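Local coordinates for protein lipase (Photobacterium sp. M37, PDB 2ORY) that catalyses the hydrolysis of triacylglycerols as a cold-adapted class 3 lipase with an alpha/beta-hydrolase fold, at residues 150-153 and 154-158; 134-137 and 138-141; 253-257 and 258-262. All blocks are in the same frame, centred on the assembly; numbering follows the deposited sequence.

Interaction 1 of 3, residues 150-153 and 154-158; sequences KTIL and QFLNE
Thr151 and Gln154 exchange hydrogen bonds at the start of helix 152-160 and form a capping box, with Thr151 as the N-cap. Two reciprocal bonds define it. The backbone N of Gln154 donates to Thr151 OG1 at 3.1 Å, and the backbone N of Thr151 donates to Gln154 OE1 at 3.0 Å, almost straight at 173°, although the donor stands 37° out of the plane of the glutamine's side-chain carbonyl. With chi1 at 58°, OG1 of Thr151 sits between its own backbone N and carbonyl carbon, where it can meet the N-H of the first turn. The backbone takes over from there, the first i to i+4 bond running from Phe155 N to Thr151 O at 2.9 Å.

One turn on, Asn157 ND2 makes a weak bond back to Leu153 O; its stronger partner is Lys194 O. Charge enters through Lys150, which, bent at chi2, crosses the extended Glu158 at about a right angle; its NZ lies 3.4 Å from Glu158 OE2, a long, weak salt bridge.

Apolar contact is slight within the turn, Ile152 CG1 lying 4.1 Å from Leu156 CD1. Both side chains are buried, Ile152 against Trp186 and Leu156 against Leu187 of helix 175-189. The box gives two N-H groups partners where no preceding helical turn could supply them, and the Lys150-Glu158 bridge probably adds only a modest electrostatic tie between the chain before the N-cap and the helix.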
loop_
_atom_site.group_PDB
_atom_site.type_symbol
_atom_site.label_atom_id
_atom_site.label_comp_id
_atom_site.label_asym_id
_atom_site.label_seq_id
_atom_site.Cartn_x
_atom_site.Cartn_y
_atom_site.Cartn_z
ATOM N N LYS A 150 12.694 -4.283 17.901
ATOM C CA LYS A 150 11.533 -3.596 18.448
ATOM C C LYS A 150 10.404 -3.627 17.435
ATOM O O LYS A 150 10.647 -3.492 16.238
ATOM C CB LYS A 150 11.889 -2.144 18.769
ATOM C CG LYS A 150 12.836 -1.989 19.941
ATOM C CD LYS A 150 13.833 -0.868 19.700
ATOM C CE LYS A 150 14.847 -0.782 20.838
ATOM N NZ LYS A 150 16.035 0.019 20.436
ATOM N N THR A 151 9.179 -3.832 17.909
ATOM C CA THR A 151 8.022 -3.835 17.018
ATOM C C THR A 151 7.805 -2.368 16.671
ATOM O O THR A 151 8.401 -1.493 17.297
ATOM C CB THR A 151 6.745 -4.347 17.712
ATOM O OG1 THR A 151 6.470 -3.530 18.860
ATOM C CG2 THR A 151 6.906 -5.827 18.121
ATOM N N ILE A 152 6.965 -2.092 15.683
ATOM C CA ILE A 152 6.717 -0.713 15.298
ATOM C C ILE A 152 6.113 0.045 16.490
ATOM O O ILE A 152 6.492 1.184 16.765
ATOM C CB ILE A 152 5.768 -0.632 14.067
ATOM C CG1 ILE A 152 5.594 0.825 13.623
ATOM C CG2 ILE A 152 4.411 -1.232 14.394
ATOM C CD1 ILE A 152 6.815 1.426 13.026
ATOM N N LEU A 153 5.191 -0.588 17.208
ATOM C CA LEU A 153 4.564 0.079 18.343
ATOM C C LEU A 153 5.578 0.393 19.448
ATOM O O LEU A 153 5.596 1.506 19.990
ATOM C CB LEU A 153 3.407 -0.767 18.886
ATOM C CG LEU A 153 2.602 -0.163 20.041
ATOM C CD1 LEU A 153 2.154 1.231 19.671
ATOM C CD2 LEU A 153 1.413 -1.052 20.367
ATOM N N GLN A 154 6.419 -0.577 19.790
ATOM C CA GLN A 154 7.434 -0.348 20.805
ATOM C C GLN A 154 8.379 0.773 20.359
ATOM O O GLN A 154 8.735 1.647 21.158
ATOM C CB GLN A 154 8.224 -1.632 21.060
ATOM C CG GLN A 154 7.369 -2.767 21.635
ATOM C CD GLN A 154 8.087 -4.102 21.632
ATOM O OE1 GLN A 154 9.029 -4.306 20.868
ATOM N NE2 GLN A 154 7.632 -5.027 22.471
ATOM N N PHE A 155 8.783 0.761 19.090
ATOM C CA PHE A 155 9.688 1.800 18.583
ATOM C C PHE A 155 9.096 3.214 18.687
ATOM O O PHE A 155 9.773 4.150 19.117
ATOM C CB PHE A 155 10.062 1.536 17.114
ATOM C CG PHE A 155 10.874 2.640 16.491
ATOM C CD1 PHE A 155 12.218 2.793 16.803
ATOM C CD2 PHE A 155 10.282 3.556 15.628
ATOM C CE1 PHE A 155 12.953 3.838 16.267
ATOM C CE2 PHE A 155 11.012 4.603 15.091
ATOM C CZ PHE A 155 12.352 4.745 15.410
ATOM N N LEU A 156 7.844 3.368 18.268
ATOM C CA LEU A 156 7.192 4.669 18.315
ATOM C C LEU A 156 7.066 5.155 19.761
ATOM O O LEU A 156 7.385 6.301 20.063
ATOM C CB LEU A 156 5.802 4.599 17.668
ATOM C CG LEU A 156 5.698 4.259 16.169
ATOM C CD1 LEU A 156 4.223 4.082 15.791
ATOM C CD2 LEU A 156 6.346 5.362 15.328
ATOM N N ASN A 157 6.611 4.281 20.652
ATOM C CA ASN A 157 6.450 4.663 22.045
ATOM C C ASN A 157 7.776 5.070 22.670
ATOM O O ASN A 157 7.841 5.998 23.468
ATOM C CB ASN A 157 5.795 3.530 22.846
ATOM C CG ASN A 157 4.275 3.555 22.737
ATOM O OD1 ASN A 157 3.648 4.576 23.012
ATOM N ND2 ASN A 157 3.680 2.435 22.337
ATOM N N GLU A 158 8.839 4.390 22.276
ATOM C CA GLU A 158 10.165 4.682 22.797
ATOM C C GLU A 158 10.750 5.959 22.192
ATOM O O GLU A 158 11.444 6.733 22.866
ATOM C CB GLU A 158 11.081 3.492 22.505
ATOM C CG GLU A 158 12.557 3.763 22.615
ATOM C CD GLU A 158 13.384 2.569 22.182
ATOM O OE1 GLU A 158 13.458 1.578 22.946
ATOM O OE2 GLU A 158 13.949 2.616 21.062
#

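Interaction 2 of 3, residues 134-137 and 138-141; sequences KTLQ and KLKP
Leu139 lays its CD1 methyl against CD2 of Leu136 at 3.7 Å, the two side chains side by side and pointing the same way. Each has its CG anti to the carbonyl carbon, and in Leu139 (chi1 -80°) this carries CG back to 3.2 Å from Thr135 O. Both leucines are buried: Leu136 reaches Leu179 of helix 175-189, while Leu139 rests on Ala59 and Tyr61 of strand 52-63.

On the exposed side Lys138 curls back over the preceding turn. A bend at chi3 (-64°) brings its CE within 3.0 Å of Lys134 O, a methylene next to the ammonium group, and probably polarised by it, lying close to a carbonyl oxygen.

In this last part of helix 127-138 of the alpha/beta-hydrolase fold the backbone bonds are weak. Lys138 N shares its hydrogen between Lys134 O and Thr135 O, weakly in both cases, and Leu139 N makes a weak hydrogen bond to Thr135 O, 3.1 Å and bent to 121°. A water bridges two carbonyls three residues apart, donating to Leu136 O at 2.6 Å and to Leu139 O at 2.7 Å. Gln137 NE2 is hydrogen-bonded to the hydroxyl of Tyr115, and its side chain touches Trp186.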
loop_
_atom_site.group_PDB
_atom_site.type_symbol
_atom_site.label_atom_id
_atom_site.label_comp_id
_atom_site.label_asym_id
_atom_site.label_seq_id
_atom_site.Cartn_x
_atom_site.Cartn_y
_atom_site.Cartn_z
ATOM N N LYS A 134 -1.268 -8.114 11.118
ATOM C CA LYS A 134 -0.639 -8.831 12.245
ATOM C C LYS A 134 0.838 -9.084 11.971
ATOM O O LYS A 134 1.653 -9.000 12.886
ATOM C CB LYS A 134 -1.348 -10.167 12.553
ATOM C CG LYS A 134 -2.827 -10.014 12.979
ATOM C CD LYS A 134 -3.023 -9.040 14.164
ATOM C CE LYS A 134 -4.029 -7.894 13.881
ATOM N NZ LYS A 134 -5.434 -8.341 13.576
ATOM N N THR A 135 1.186 -9.398 10.724
ATOM C CA THR A 135 2.589 -9.610 10.400
ATOM C C THR A 135 3.353 -8.287 10.554
ATOM O O THR A 135 4.496 -8.286 11.000
ATOM C CB THR A 135 2.771 -10.143 8.970
ATOM O OG1 THR A 135 2.407 -9.126 8.026
ATOM C CG2 THR A 135 1.890 -11.343 8.752
ATOM N N LEU A 136 2.733 -7.159 10.186
ATOM C CA LEU A 136 3.399 -5.854 10.351
ATOM C C LEU A 136 3.526 -5.453 11.834
ATOM O O LEU A 136 4.467 -4.767 12.209
ATOM C CB LEU A 136 2.643 -4.738 9.604
ATOM C CG LEU A 136 2.543 -4.842 8.067
ATOM C CD1 LEU A 136 1.798 -3.651 7.513
ATOM C CD2 LEU A 136 3.927 -4.925 7.454
ATOM N N GLN A 137 2.568 -5.872 12.662
ATOM C CA GLN A 137 2.564 -5.537 14.084
ATOM C C GLN A 137 3.595 -6.346 14.843
ATOM O O GLN A 137 4.014 -5.963 15.936
ATOM C CB GLN A 137 1.178 -5.796 14.713
ATOM C CG GLN A 137 0.019 -5.021 14.095
ATOM C CD GLN A 137 -1.326 -5.387 14.709
ATOM O OE1 GLN A 137 -1.605 -6.560 14.958
ATOM N NE2 GLN A 137 -2.175 -4.383 14.943
ATOM N N LYS A 138 4.003 -7.473 14.271
ATOM C CA LYS A 138 4.967 -8.321 14.934
ATOM C C LYS A 138 6.358 -8.225 14.354
ATOM O O LYS A 138 7.294 -8.735 14.940
ATOM C CB LYS A 138 4.480 -9.774 14.922
ATOM C CG LYS A 138 3.251 -9.997 15.799
ATOM C CD LYS A 138 2.695 -11.404 15.654
ATOM C CE LYS A 138 2.186 -11.663 14.238
ATOM N NZ LYS A 138 1.549 -13.006 14.088
ATOM N N LEU A 139 6.508 -7.555 13.218
ATOM C CA LEU A 139 7.826 -7.422 12.608
ATOM C C LEU A 139 8.817 -6.738 13.539
ATOM O O LEU A 139 8.447 -5.869 14.321
ATOM C CB LEU A 139 7.747 -6.610 11.318
ATOM C CG LEU A 139 7.276 -7.207 9.985
ATOM C CD1 LEU A 139 7.127 -6.058 8.985
ATOM C CD2 LEU A 139 8.282 -8.263 9.465
ATOM N N LYS A 140 10.082 -7.135 13.436
ATOM C CA LYS A 140 11.157 -6.546 14.228
ATOM C C LYS A 140 12.400 -6.505 13.353
ATOM O O LYS A 140 12.792 -7.519 12.768
ATOM C CB LYS A 140 11.453 -7.366 15.492
ATOM C CG LYS A 140 10.344 -7.318 16.551
ATOM C CD LYS A 140 10.730 -8.050 17.854
ATOM C CE LYS A 140 9.616 -7.939 18.911
ATOM N NZ LYS A 140 9.970 -8.558 20.237
ATOM N N PRO A 141 13.037 -5.329 13.242
ATOM C CA PRO A 141 14.236 -5.248 12.412
ATOM C C PRO A 141 15.272 -6.181 13.032
ATOM O O PRO A 141 15.267 -6.404 14.244
ATOM C CB PRO A 141 14.637 -3.779 12.530
ATOM C CG PRO A 141 13.360 -3.084 12.899
ATOM C CD PRO A 141 12.754 -4.034 13.881
HETATM O O HOH W 1 6.197 -4.370 14.064
#

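Interaction 3 of 3, residues 253-257 and 258-262; sequences IYISE and QASVK
Ser256 and Ala259 close a tight reversal of the chain, and hydrogen bonds carry most of it. Ser256 N donates to Ala259 O at 2.8 Å, nearly in line with the carbonyl bond. At the other end of the paired part, Val261 N reaches Tyr254 O at 3.0 Å and 177°, although the donor stands well above the carbonyl plane. Between them Ile255 and Ser260 form a single antiparallel bridge, a non-hydrogen-bonded pair flanked by these two bonds, making this a short beta-hairpin-like turn. The serine hydroxyl secures its tip in an ST turn: with chi1 at 66°, OG tucks in beside its own backbone and accepts from two successive N-H groups, Gln258 N at 2.9 Å and Ala259 N at 3.1 Å. Lys262 NZ, brought round by the bend at chi4, donates to Ser260 OG at 2.6 Å. A water joins the arms at the base, accepting from Tyr254 N and donating to Val261 O.

Apolar contacts are fewer. Tyr254 CB meets Val261 CB at 3.8 Å, and Ile255 CD1 touches CG of Lys262, the two side chains crossing at about a right angle.

The turn belongs to the long loop between helices 244-247 and 265-278, and its tip is exposed. Tyr254 roots it: Ile253 CG2 covers one face of the ring, the tyrosine hydroxyl is hydrogen-bonded to Leu235 O, and the ring packs on Gln307, Ala308 and Gln311 of helix 304-319.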
loop_
_atom_site.group_PDB
_atom_site.type_symbol
_atom_site.label_atom_id
_atom_site.label_comp_id
_atom_site.label_asym_id
_atom_site.label_seq_id
_atom_site.Cartn_x
_atom_site.Cartn_y
_atom_site.Cartn_z
ATOM N N ILE A 253 -12.631 -2.926 -18.541
ATOM C CA ILE A 253 -11.920 -1.742 -18.087
ATOM C C ILE A 253 -11.037 -1.145 -19.180
ATOM O O ILE A 253 -10.839 0.064 -19.213
ATOM C CB ILE A 253 -11.020 -2.062 -16.851
ATOM C CG1 ILE A 253 -10.315 -0.792 -16.379
ATOM C CG2 ILE A 253 -9.956 -3.117 -17.209
ATOM C CD1 ILE A 253 -11.238 0.215 -15.751
ATOM N N TYR A 254 -10.508 -1.983 -20.069
ATOM C CA TYR A 254 -9.625 -1.498 -21.133
ATOM C C TYR A 254 -10.255 -1.548 -22.513
ATOM O O TYR A 254 -9.575 -1.766 -23.517
ATOM C CB TYR A 254 -8.314 -2.290 -21.156
ATOM C CG TYR A 254 -7.569 -2.291 -19.837
ATOM C CD1 TYR A 254 -7.358 -1.108 -19.119
ATOM C CD2 TYR A 254 -7.088 -3.479 -19.300
ATOM C CE1 TYR A 254 -6.686 -1.127 -17.885
ATOM C CE2 TYR A 254 -6.419 -3.509 -18.085
ATOM C CZ TYR A 254 -6.223 -2.341 -17.376
ATOM O OH TYR A 254 -5.601 -2.422 -16.152
ATOM N N ILE A 255 -11.563 -1.344 -22.557
ATOM C CA ILE A 255 -12.277 -1.364 -23.813
ATOM C C ILE A 255 -12.829 0.026 -24.037
ATOM O O ILE A 255 -13.808 0.424 -23.404
ATOM C CB ILE A 255 -13.442 -2.375 -23.785
ATOM C CG1 ILE A 255 -12.902 -3.794 -23.626
ATOM C CG2 ILE A 255 -14.258 -2.275 -25.076
ATOM C CD1 ILE A 255 -13.986 -4.845 -23.491
ATOM N N SER A 256 -12.183 0.774 -24.922
ATOM C CA SER A 256 -12.627 2.120 -25.242
ATOM C C SER A 256 -12.931 2.214 -26.733
ATOM O O SER A 256 -13.346 1.240 -27.367
ATOM C CB SER A 256 -11.546 3.141 -24.874
ATOM O OG SER A 256 -10.399 2.980 -25.690
ATOM N N GLU A 257 -12.730 3.401 -27.286
ATOM C CA GLU A 257 -12.966 3.626 -28.701
ATOM C C GLU A 257 -11.605 3.905 -29.320
ATOM O O GLU A 257 -11.482 4.108 -30.525
ATOM C CB GLU A 257 -13.911 4.815 -28.892
ATOM C CG GLU A 257 -15.249 4.639 -28.173
ATOM C CD GLU A 257 -16.214 5.792 -28.405
ATOM O OE1 GLU A 257 -15.857 6.952 -28.093
ATOM O OE2 GLU A 257 -17.337 5.534 -28.894
ATOM N N GLN A 258 -10.583 3.896 -28.471
ATOM C CA GLN A 258 -9.213 4.137 -28.899
ATOM C C GLN A 258 -8.438 2.818 -28.906
ATOM O O GLN A 258 -7.425 2.684 -29.601
ATOM C CB GLN A 258 -8.525 5.119 -27.940
ATOM C CG GLN A 258 -7.866 6.324 -28.607
ATOM C CD GLN A 258 -8.875 7.379 -29.019
ATOM O OE1 GLN A 258 -9.815 7.096 -29.764
ATOM N NE2 GLN A 258 -8.688 8.608 -28.535
ATOM N N ALA A 259 -8.921 1.851 -28.126
ATOM C CA ALA A 259 -8.271 0.552 -28.029
ATOM C C ALA A 259 -9.180 -0.465 -27.361
ATOM O O ALA A 259 -10.154 -0.107 -26.707
ATOM C CB ALA A 259 -6.973 0.676 -27.250
ATOM N N SER A 260 -8.847 -1.740 -27.530
ATOM C CA SER A 260 -9.633 -2.825 -26.950
ATOM C C SER A 260 -8.745 -3.962 -26.472
ATOM O O SER A 260 -8.342 -4.814 -27.264
ATOM C CB SER A 260 -10.623 -3.367 -27.979
ATOM O OG SER A 260 -11.297 -4.516 -27.487
ATOM N N VAL A 261 -8.446 -3.969 -25.176
ATOM C CA VAL A 261 -7.616 -5.005 -24.573
ATOM C C VAL A 261 -8.491 -5.841 -23.652
ATOM O O VAL A 261 -8.907 -5.372 -22.601
ATOM C CB VAL A 261 -6.488 -4.371 -23.767
ATOM C CG1 VAL A 261 -5.803 -5.411 -22.898
ATOM C CG2 VAL A 261 -5.498 -3.756 -24.714
ATOM N N LYS A 262 -8.771 -7.077 -24.041
ATOM C CA LYS A 262 -9.630 -7.926 -23.223
ATOM C C LYS A 262 -8.919 -9.042 -22.466
ATOM O O LYS A 262 -7.885 -9.555 -22.904
ATOM C CB LYS A 262 -10.736 -8.543 -24.084
ATOM C CG LYS A 262 -11.448 -7.553 -24.986
ATOM C CD LYS A 262 -12.437 -8.269 -25.904
ATOM C CE LYS A 262 -12.754 -7.418 -27.119
ATOM N NZ LYS A 262 -11.502 -7.061 -27.853
HETATM O O HOH W 2 -10.850 -4.863 -20.702
#

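Interactions 1 and 2 are neighbours in chain and space, their centres 10 Å apart. The chain leaving helix 127-138 meets the chain entering helix 152-160 where Lys150 O packs on Pro141 CD at 3.2 Å and Thr151 CG2 on Lys140 CE at 3.5 Å; both contacts also reach helix 175-189. Interaction 3 lies across the chain's centre, about 48 Å from interaction 1 and 41 Å from interaction 2 between centres, and touches neither. Both sides approach the probable Ser174-His312-Asp236 triad without touching it: the Leu136 side chain lies near the likely nucleophile elbow around Ser174, and the Tyr254 side chain near the triad residues.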